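Local coordinates for hypothetical protein PA4535 (PDB 1Y0K) that is of unknown function but belongs to a putative endonuclease family of the PD-(D/E)XK nuclease clan, at residues V33-L38 with E48-P53; P57-F62 with F67-V72. All blocks are in the same frame, centred on the assembly; numbering follows the deposited sequence.

Interaction 1 of 2, residues V33-L38 with E48-P53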
ATOM      1  N   VAL A  33      -5.572   4.697  -5.368  1.00 12.86           N
ATOM      2  CA  VAL A  33      -4.789   4.133  -4.253  1.00 12.36           C
ATOM      3  C   VAL A  33      -3.981   5.232  -3.548  1.00 12.42           C
ATOM      4  O   VAL A  33      -3.969   5.323  -2.312  1.00 12.43           O
ATOM      5  CB  VAL A  33      -3.849   3.003  -4.721  1.00 11.89           C
ATOM      6  CG1 VAL A  33      -2.895   2.597  -3.604  1.00 13.11           C
ATOM      7  CG2 VAL A  33      -4.669   1.786  -5.171  1.00 12.26           C
ATOM      8  N   CYS A  34      -3.303   6.057  -4.337  1.00 12.71           N
ATOM      9  CA  CYS A  34      -2.534   7.172  -3.788  1.00 12.40           C
ATOM     10  C   CYS A  34      -3.433   8.106  -2.974  1.00 12.58           C
ATOM     11  O   CYS A  34      -3.064   8.514  -1.882  1.00 12.29           O
ATOM     12  CB  CYS A  34      -1.819   7.937  -4.906  1.00 12.88           C
ATOM     13  SG  CYS A  34      -0.542   6.940  -5.729  1.00 14.39           S
ATOM     14  N   GLN A  35      -4.607   8.446  -3.501  1.00 12.69           N
ATOM     15  CA  GLN A  35      -5.516   9.319  -2.746  1.00 13.85           C
ATOM     16  C   GLN A  35      -5.931   8.705  -1.417  1.00 13.53           C
ATOM     17  O   GLN A  35      -5.926   9.388  -0.397  1.00 13.65           O
ATOM     18  CB  GLN A  35      -6.753   9.663  -3.567  1.00 14.28           C
ATOM     19  CG  GLN A  35      -6.499  10.699  -4.641  1.00 16.48           C
ATOM     20  CD  GLN A  35      -7.794  11.145  -5.292  1.00 18.85           C
ATOM     21  OE1 GLN A  35      -8.734  11.571  -4.615  1.00 21.81           O
ATOM     22  NE2 GLN A  35      -7.856  11.041  -6.595  1.00 20.49           N
ATOM     23  N   ARG A  36      -6.285   7.418  -1.425  1.00 13.36           N
ATOM     24  CA  ARG A  36      -6.694   6.723  -0.186  1.00 13.54           C
ATOM     25  C   ARG A  36      -5.565   6.742   0.846  1.00 13.57           C
ATOM     26  O   ARG A  36      -5.793   6.945   2.044  1.00 14.10           O
ATOM     27  CB  ARG A  36      -7.119   5.274  -0.476  1.00 13.52           C
ATOM     28  CG  ARG A  36      -8.355   5.096  -1.414  1.00 14.43           C
ATOM     29  CD  ARG A  36      -9.660   5.806  -0.927  1.00 16.30           C
ATOM     30  NE  ARG A  36      -9.705   7.268  -1.087  1.00 18.87           N
ATOM     31  CZ  ARG A  36      -9.797   7.928  -2.245  1.00 21.88           C
ATOM     32  NH1 ARG A  36      -9.851   9.258  -2.251  1.00 22.39           N
ATOM     33  NH2 ARG A  36      -9.814   7.285  -3.406  1.00 22.51           N
ATOM     34  N   PHE A  37      -4.339   6.537   0.371  1.00 13.31           N
ATOM     35  CA  PHE A  37      -3.151   6.550   1.238  1.00 13.03           C
ATOM     36  C   PHE A  37      -2.920   7.936   1.841  1.00 13.28           C
ATOM     37  O   PHE A  37      -2.703   8.071   3.050  1.00 13.13           O
ATOM     38  CB  PHE A  37      -1.943   6.086   0.406  1.00 13.27           C
ATOM     39  CG  PHE A  37      -0.628   6.120   1.128  1.00 12.51           C
ATOM     40  CD1 PHE A  37      -0.417   5.350   2.268  1.00 11.51           C
ATOM     41  CD2 PHE A  37       0.431   6.871   0.618  1.00 13.97           C
ATOM     42  CE1 PHE A  37       0.812   5.351   2.910  1.00 11.89           C
ATOM     43  CE2 PHE A  37       1.669   6.889   1.257  1.00 14.79           C
ATOM     44  CZ  PHE A  37       1.860   6.113   2.413  1.00 14.24           C
ATOM     45  N   LEU A  38      -2.979   8.973   1.011  1.00 13.70           N
ATOM     46  CA  LEU A  38      -2.782  10.344   1.494  1.00 13.85           C
ATOM     47  C   LEU A  38      -3.878  10.728   2.497  1.00 14.99           C
ATOM     48  O   LEU A  38      -3.601  11.382   3.505  1.00 15.24           O
ATOM     49  CB  LEU A  38      -2.728  11.338   0.319  1.00 13.72           C
ATOM     50  CG  LEU A  38      -1.532  11.171  -0.634  1.00 13.81           C
ATOM     51  CD1 LEU A  38      -1.704  12.089  -1.840  1.00 17.03           C
ATOM     52  CD2 LEU A  38      -0.197  11.413   0.062  1.00 15.79           C
ATOM     53  N   GLU A  48      -5.015  18.397  -9.072  1.00 22.64           N
ATOM     54  CA  GLU A  48      -3.929  18.759  -9.988  1.00 23.01           C
ATOM     55  C   GLU A  48      -2.541  18.295  -9.514  1.00 22.50           C
ATOM     56  O   GLU A  48      -1.590  18.273 -10.301  1.00 22.45           O
ATOM     57  CB  GLU A  48      -3.913  20.278 -10.208  1.00 23.62           C
ATOM     58  CG  GLU A  48      -3.995  21.090  -8.918  1.00 26.63           C
ATOM     59  CD  GLU A  48      -5.430  21.514  -8.538  1.00 31.10           C
ATOM     60  OE1 GLU A  48      -6.410  20.749  -8.760  1.00 30.86           O
ATOM     61  OE2 GLU A  48      -5.569  22.635  -7.996  1.00 35.19           O
ATOM     62  N   ASP A  49      -2.424  17.930  -8.237  1.00 21.93           N
ATOM     63  CA  ASP A  49      -1.147  17.468  -7.690  1.00 21.43           C
ATOM     64  C   ASP A  49      -0.669  16.109  -8.218  1.00 21.20           C
ATOM     65  O   ASP A  49       0.506  15.787  -8.086  1.00 21.20           O
ATOM     66  CB  ASP A  49      -1.172  17.420  -6.163  1.00 21.05           C
ATOM     67  CG  ASP A  49      -1.350  18.786  -5.526  1.00 22.31           C
ATOM     68  OD1 ASP A  49      -0.950  19.802  -6.138  1.00 21.77           O
ATOM     69  OD2 ASP A  49      -1.872  18.830  -4.390  1.00 21.48           O
ATOM     70  N   PHE A  50      -1.573  15.306  -8.774  1.00 20.80           N
ATOM     71  CA  PHE A  50      -1.197  13.993  -9.306  1.00 20.83           C
ATOM     72  C   PHE A  50      -0.864  14.081 -10.789  1.00 21.76           C
ATOM     73  O   PHE A  50      -1.581  14.732 -11.554  1.00 22.06           O
ATOM     74  CB  PHE A  50      -2.320  12.980  -9.081  1.00 20.83           C
ATOM     75  CG  PHE A  50      -2.758  12.886  -7.658  1.00 19.36           C
ATOM     76  CD1 PHE A  50      -3.870  13.592  -7.211  1.00 19.51           C
ATOM     77  CD2 PHE A  50      -2.031  12.125  -6.748  1.00 19.54           C
ATOM     78  CE1 PHE A  50      -4.263  13.524  -5.889  1.00 19.48           C
ATOM     79  CE2 PHE A  50      -2.415  12.051  -5.428  1.00 19.39           C
ATOM     80  CZ  PHE A  50      -3.533  12.752  -4.993  1.00 18.59           C
ATOM     81  N   ALA A  51       0.220  13.428 -11.184  1.00 22.02           N
ATOM     82  CA  ALA A  51       0.617  13.380 -12.582  1.00 23.06           C
ATOM     83  C   ALA A  51       1.222  12.027 -12.922  1.00 23.55           C
ATOM     84  O   ALA A  51       1.721  11.318 -12.043  1.00 23.32           O
ATOM     85  CB  ALA A  51       1.596  14.502 -12.896  1.00 22.60           C
ATOM     86  N   ALA A  52       1.161  11.663 -14.199  1.00 24.08           N
ATOM     87  CA  ALA A  52       1.847  10.461 -14.664  1.00 24.28           C
ATOM     88  C   ALA A  52       3.228  10.845 -15.204  1.00 24.49           C
ATOM     89  O   ALA A  52       3.376  11.896 -15.841  1.00 25.15           O
ATOM     90  CB  ALA A  52       1.017   9.749 -15.720  1.00 24.59           C
ATOM     91  N   PRO A  53       4.253  10.014 -14.941  1.00 24.10           N
ATOM     92  CA  PRO A  53       5.579  10.310 -15.475  1.00 24.44           C
ATOM     93  C   PRO A  53       5.676   9.934 -16.945  1.00 24.99           C
ATOM     94  O   PRO A  53       4.788   9.249 -17.469  1.00 24.82           O
ATOM     95  CB  PRO A  53       6.487   9.391 -14.657  1.00 24.25           C
ATOM     96  CG  PRO A  53       5.642   8.209 -14.403  1.00 24.16           C
ATOM     97  CD  PRO A  53       4.260   8.770 -14.146  1.00 24.16           C
TER

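Interaction 2 of 2, residues P57-F62 with F67-V72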
ATOM      1  N   PRO A  57       8.789   2.780 -14.440  1.00 22.29           N
ATOM      2  CA  PRO A  57       8.216   3.290 -13.190  1.00 20.87           C
ATOM      3  C   PRO A  57       8.646   4.740 -12.943  1.00 19.86           C
ATOM      4  O   PRO A  57       9.622   5.195 -13.551  1.00 20.74           O
ATOM      5  CB  PRO A  57       8.836   2.373 -12.137  1.00 20.60           C
ATOM      6  CG  PRO A  57      10.179   1.999 -12.719  1.00 21.08           C
ATOM      7  CD  PRO A  57       9.993   1.959 -14.204  1.00 22.01           C
ATOM      8  N   PRO A  58       7.957   5.454 -12.043  1.00 18.73           N
ATOM      9  CA  PRO A  58       6.817   4.997 -11.238  1.00 17.76           C
ATOM     10  C   PRO A  58       5.477   5.141 -11.969  1.00 17.31           C
ATOM     11  O   PRO A  58       5.453   5.248 -13.201  1.00 17.13           O
ATOM     12  CB  PRO A  58       6.874   5.931 -10.029  1.00 17.84           C
ATOM     13  CG  PRO A  58       7.363   7.240 -10.623  1.00 18.40           C
ATOM     14  CD  PRO A  58       8.311   6.855 -11.736  1.00 18.62           C
ATOM     15  N   ASP A  59       4.378   5.150 -11.212  1.00 16.14           N
ATOM     16  CA  ASP A  59       3.029   5.264 -11.782  1.00 15.71           C
ATOM     17  C   ASP A  59       2.417   6.636 -11.579  1.00 15.50           C
ATOM     18  O   ASP A  59       1.798   7.190 -12.497  1.00 15.05           O
ATOM     19  CB  ASP A  59       2.090   4.217 -11.177  1.00 15.88           C
ATOM     20  CG  ASP A  59       2.540   2.798 -11.463  1.00 17.42           C
ATOM     21  OD1 ASP A  59       2.767   2.458 -12.650  1.00 18.08           O
ATOM     22  OD2 ASP A  59       2.662   2.015 -10.499  1.00 15.84           O
ATOM     23  N   VAL A  60       2.573   7.168 -10.372  1.00 14.65           N
ATOM     24  CA  VAL A  60       1.924   8.410  -9.984  1.00 14.79           C
ATOM     25  C   VAL A  60       2.915   9.318  -9.277  1.00 14.71           C
ATOM     26  O   VAL A  60       3.519   8.931  -8.269  1.00 15.12           O
ATOM     27  CB  VAL A  60       0.703   8.142  -9.055  1.00 14.09           C
ATOM     28  CG1 VAL A  60       0.087   9.454  -8.568  1.00 14.97           C
ATOM     29  CG2 VAL A  60      -0.346   7.273  -9.763  1.00 14.55           C
ATOM     30  N   LEU A  61       3.079  10.531  -9.809  1.00 15.20           N
ATOM     31  CA  LEU A  61       3.889  11.554  -9.158  1.00 15.42           C
ATOM     32  C   LEU A  61       3.027  12.412  -8.244  1.00 15.63           C
ATOM     33  O   LEU A  61       1.934  12.826  -8.620  1.00 15.95           O
ATOM     34  CB  LEU A  61       4.595  12.450 -10.192  1.00 15.78           C
ATOM     35  CG  LEU A  61       5.395  11.760 -11.314  1.00 16.01           C
ATOM     36  CD1 LEU A  61       5.887  12.778 -12.346  1.00 17.44           C
ATOM     37  CD2 LEU A  61       6.573  10.984 -10.753  1.00 18.24           C
ATOM     38  N   PHE A  62       3.523  12.668  -7.042  1.00 15.39           N
ATOM     39  CA  PHE A  62       2.851  13.588  -6.118  1.00 15.80           C
ATOM     40  C   PHE A  62       3.880  14.262  -5.237  1.00 16.14           C
ATOM     41  O   PHE A  62       4.516  13.606  -4.417  1.00 15.70           O
ATOM     42  CB  PHE A  62       1.834  12.837  -5.241  1.00 15.91           C
ATOM     43  CG  PHE A  62       1.256  13.678  -4.132  1.00 16.22           C
ATOM     44  CD1 PHE A  62       0.239  14.588  -4.398  1.00 16.26           C
ATOM     45  CD2 PHE A  62       1.729  13.567  -2.831  1.00 16.28           C
ATOM     46  CE1 PHE A  62      -0.291  15.392  -3.374  1.00 16.57           C
ATOM     47  CE2 PHE A  62       1.197  14.356  -1.798  1.00 17.11           C
ATOM     48  CZ  PHE A  62       0.189  15.269  -2.071  1.00 17.51           C
ATOM     49  N   PHE A  67       5.270   7.400  -6.779  1.00 14.07           N
ATOM     50  CA  PHE A  67       4.548   6.231  -6.275  1.00 13.27           C
ATOM     51  C   PHE A  67       4.472   5.137  -7.316  1.00 13.37           C
ATOM     52  O   PHE A  67       3.874   5.319  -8.387  1.00 13.06           O
ATOM     53  CB  PHE A  67       3.135   6.607  -5.830  1.00 13.28           C
ATOM     54  CG  PHE A  67       3.069   7.320  -4.500  1.00 13.91           C
ATOM     55  CD1 PHE A  67       3.638   6.758  -3.351  1.00 14.73           C
ATOM     56  CD2 PHE A  67       2.396   8.521  -4.392  1.00 14.03           C
ATOM     57  CE1 PHE A  67       3.559   7.411  -2.117  1.00 15.02           C
ATOM     58  CE2 PHE A  67       2.286   9.174  -3.163  1.00 14.68           C
ATOM     59  CZ  PHE A  67       2.879   8.623  -2.026  1.00 14.38           C
ATOM     60  N   GLU A  68       5.081   3.996  -6.977  1.00 12.20           N
ATOM     61  CA  GLU A  68       5.024   2.786  -7.778  1.00 13.08           C
ATOM     62  C   GLU A  68       3.979   1.890  -7.116  1.00 12.82           C
ATOM     63  O   GLU A  68       4.213   1.323  -6.047  1.00 12.73           O
ATOM     64  CB  GLU A  68       6.410   2.139  -7.796  1.00 13.85           C
ATOM     65  CG  GLU A  68       6.506   0.730  -8.381  1.00 16.29           C
ATOM     66  CD  GLU A  68       6.445   0.699  -9.880  1.00 19.79           C
ATOM     67  OE1 GLU A  68       6.166   1.755 -10.510  1.00 19.61           O
ATOM     68  OE2 GLU A  68       6.691  -0.404 -10.429  1.00 22.02           O
ATOM     69  N   VAL A  69       2.818   1.806  -7.746  1.00 11.87           N
ATOM     70  CA  VAL A  69       1.636   1.224  -7.098  1.00 12.91           C
ATOM     71  C   VAL A  69       1.432  -0.227  -7.519  1.00 13.48           C
ATOM     72  O   VAL A  69       1.459  -0.550  -8.713  1.00 14.09           O
ATOM     73  CB  VAL A  69       0.382   2.063  -7.428  1.00 12.51           C
ATOM     74  CG1 VAL A  69      -0.890   1.406  -6.880  1.00 14.61           C
ATOM     75  CG2 VAL A  69       0.558   3.484  -6.865  1.00 13.53           C
ATOM     76  N   PHE A  70       1.245  -1.111  -6.543  1.00 13.14           N
ATOM     77  CA  PHE A  70       0.922  -2.496  -6.876  1.00 13.34           C
ATOM     78  C   PHE A  70      -0.161  -3.055  -5.962  1.00 14.20           C
ATOM     79  O   PHE A  70      -0.422  -2.505  -4.895  1.00 13.49           O
ATOM     80  CB  PHE A  70       2.178  -3.374  -6.910  1.00 13.66           C
ATOM     81  CG  PHE A  70       2.843  -3.572  -5.572  1.00 12.44           C
ATOM     82  CD1 PHE A  70       2.723  -4.792  -4.901  1.00 13.91           C
ATOM     83  CD2 PHE A  70       3.624  -2.559  -5.002  1.00 14.16           C
ATOM     84  CE1 PHE A  70       3.370  -5.005  -3.672  1.00 13.75           C
ATOM     85  CE2 PHE A  70       4.265  -2.752  -3.757  1.00 14.01           C
ATOM     86  CZ  PHE A  70       4.133  -3.972  -3.092  1.00 15.25           C
ATOM     87  N   PHE A  71      -0.803  -4.131  -6.413  1.00 14.08           N
ATOM     88  CA  PHE A  71      -1.957  -4.697  -5.721  1.00 15.06           C
ATOM     89  C   PHE A  71      -1.647  -6.074  -5.179  1.00 15.68           C
ATOM     90  O   PHE A  71      -1.077  -6.925  -5.888  1.00 15.67           O
ATOM     91  CB  PHE A  71      -3.174  -4.721  -6.647  1.00 15.63           C
ATOM     92  CG  PHE A  71      -3.597  -3.352  -7.094  1.00 15.85           C
ATOM     93  CD1 PHE A  71      -2.963  -2.729  -8.175  1.00 17.58           C
ATOM     94  CD2 PHE A  71      -4.614  -2.675  -6.426  1.00 17.23           C
ATOM     95  CE1 PHE A  71      -3.333  -1.435  -8.574  1.00 16.47           C
ATOM     96  CE2 PHE A  71      -4.997  -1.390  -6.822  1.00 16.54           C
ATOM     97  CZ  PHE A  71      -4.350  -0.778  -7.902  1.00 15.88           C
ATOM     98  N   VAL A  72      -1.995  -6.263  -3.910  1.00 15.46           N
ATOM     99  CA  VAL A  72      -1.793  -7.518  -3.185  1.00 16.95           C
ATOM    100  C   VAL A  72      -3.181  -8.027  -2.815  1.00 17.69           C
ATOM    101  O   VAL A  72      -3.776  -7.589  -1.832  1.00 16.69           O
ATOM    102  CB  VAL A  72      -0.917  -7.315  -1.927  1.00 16.72           C
ATOM    103  CG1 VAL A  72      -0.686  -8.651  -1.193  1.00 17.17           C
ATOM    104  CG2 VAL A  72       0.428  -6.682  -2.307  1.00 18.20           C
TER
HETATM  105  O   HOH W   1       3.117  -0.466 -10.675  1.00 21.69           O
HETATM  106  O   HOH W   2       5.353   1.501 -13.000  1.00 22.62           O

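Interaction 1 of 2, residues V33-L38 with E48-P53
Cys34, in the helix 26-40, and Phe50, on the short edge strand 50-51, are where the two backbones come nearest, their CA atoms still 8.9 Å apart, so side chains alone span the gap. Phe50 does most of the bridging. Its CG stands opposite the carbonyl carbon (chi1 -54°), which sends the ring out toward the helix and makes CE1, CZ and CE2 its leading atoms. Three residues meet this end of the ring: Cys34, Gln35 and Leu38, spaced i, i+1 and i+4 and therefore on one side of the helix. Leu38 comes from the direction opposite to Phe50 and sets CD1 against the ring edge, near the ring plane, 3.7 Å from Phe50 CE2 and equally close to CZ. Its chain is extended, with CD1 anti to CA, which carries this methyl out to the ring. Gln35 makes contact through its methylene: CG lies 3.6 Å from Phe50 CZ, approaching obliquely, and CE1 is the next ring atom along. Cys34 is the looser neighbour, its CB 4.2 Å from Phe50 CE2 and again oblique to the ring. The contact is thus apolar, small at 147 Å² of buried surface, and closed to solvent. Within the helix, Leu38 N bonds to Cys34 O, the ordinary helical bond one turn apart. Around them, Tyr45 meets the Phe50 ring edge-to-face and Phe62 lies against it with the planes about 25° apart. Cys34 also touches Val60, Phe67 and Val69, and Leu38 touches Phe62, so the helix 26-40 packs on strands 60-62 and 65-73 of the sheet and reaches strand 140-146 through Val33 and Phe37, while Phe50 joins the edge strand 50-51 to the same helix.

Interaction 2 of 2, residues P57-F62 with F67-V72
Asp59 reaches across to strand 65-73 with its whole side chain. CB lies 3.5 Å from Phe67 O; CG stands opposite the carbonyl carbon (chi1 -62°), which points the carboxylate along the partner strand. OD2 accepts from Val69 N through its anti lone pair, at 2.8 Å and 156°, and lies 3.5 Å from Glu68 OE1, a like-charge approach between carboxylates whose planes differ by 9°. OD1 takes a water at 2.8 Å, and that water also donates to Glu68 OE1 at 2.6 Å, joining the two acids. Glu68 OE1 rests against Pro57 CB and Pro58 CA, while OE2 forms a salt bridge with Lys125. In the backbone, Phe67 O receives both Asp59 N (2.9 Å) and Val60 N (3.0 Å), the latter in the carbonyl plane, and Phe67 N returns a bond to Val60 O: a classic beta bulge in an antiparallel hairpin. Pro58-Asp59, just before strand 60-62, and Glu68 on strand 65-73 match the order of the PD-(D/E)XK nuclease motif, although Phe70 occupies the place of its lysine, so these acids probably mark the equivalent site.

The two contacts follow one another along the chain, neither nested nor crossed. From the N terminus, the helix 26-40 comes first; interaction 1 closes the nine-residue connection that leads from it to strand 50-51, the outer edge of the mixed sheet. The chain then runs through a short connection into residues 57-62, and interaction 2 closes the hairpin whose second strand, 65-73, runs on beside the parallel strand 140-146. The two meet where strands 50-51 and 60-62 lie side by side: Ala51 O and Leu61 N, 2.7 Å apart, probably share a hydrogen bond, and Pro53 packs on Pro58 and Asp59. Together they tie helix, edge strand and hairpin together at one edge of the sheet.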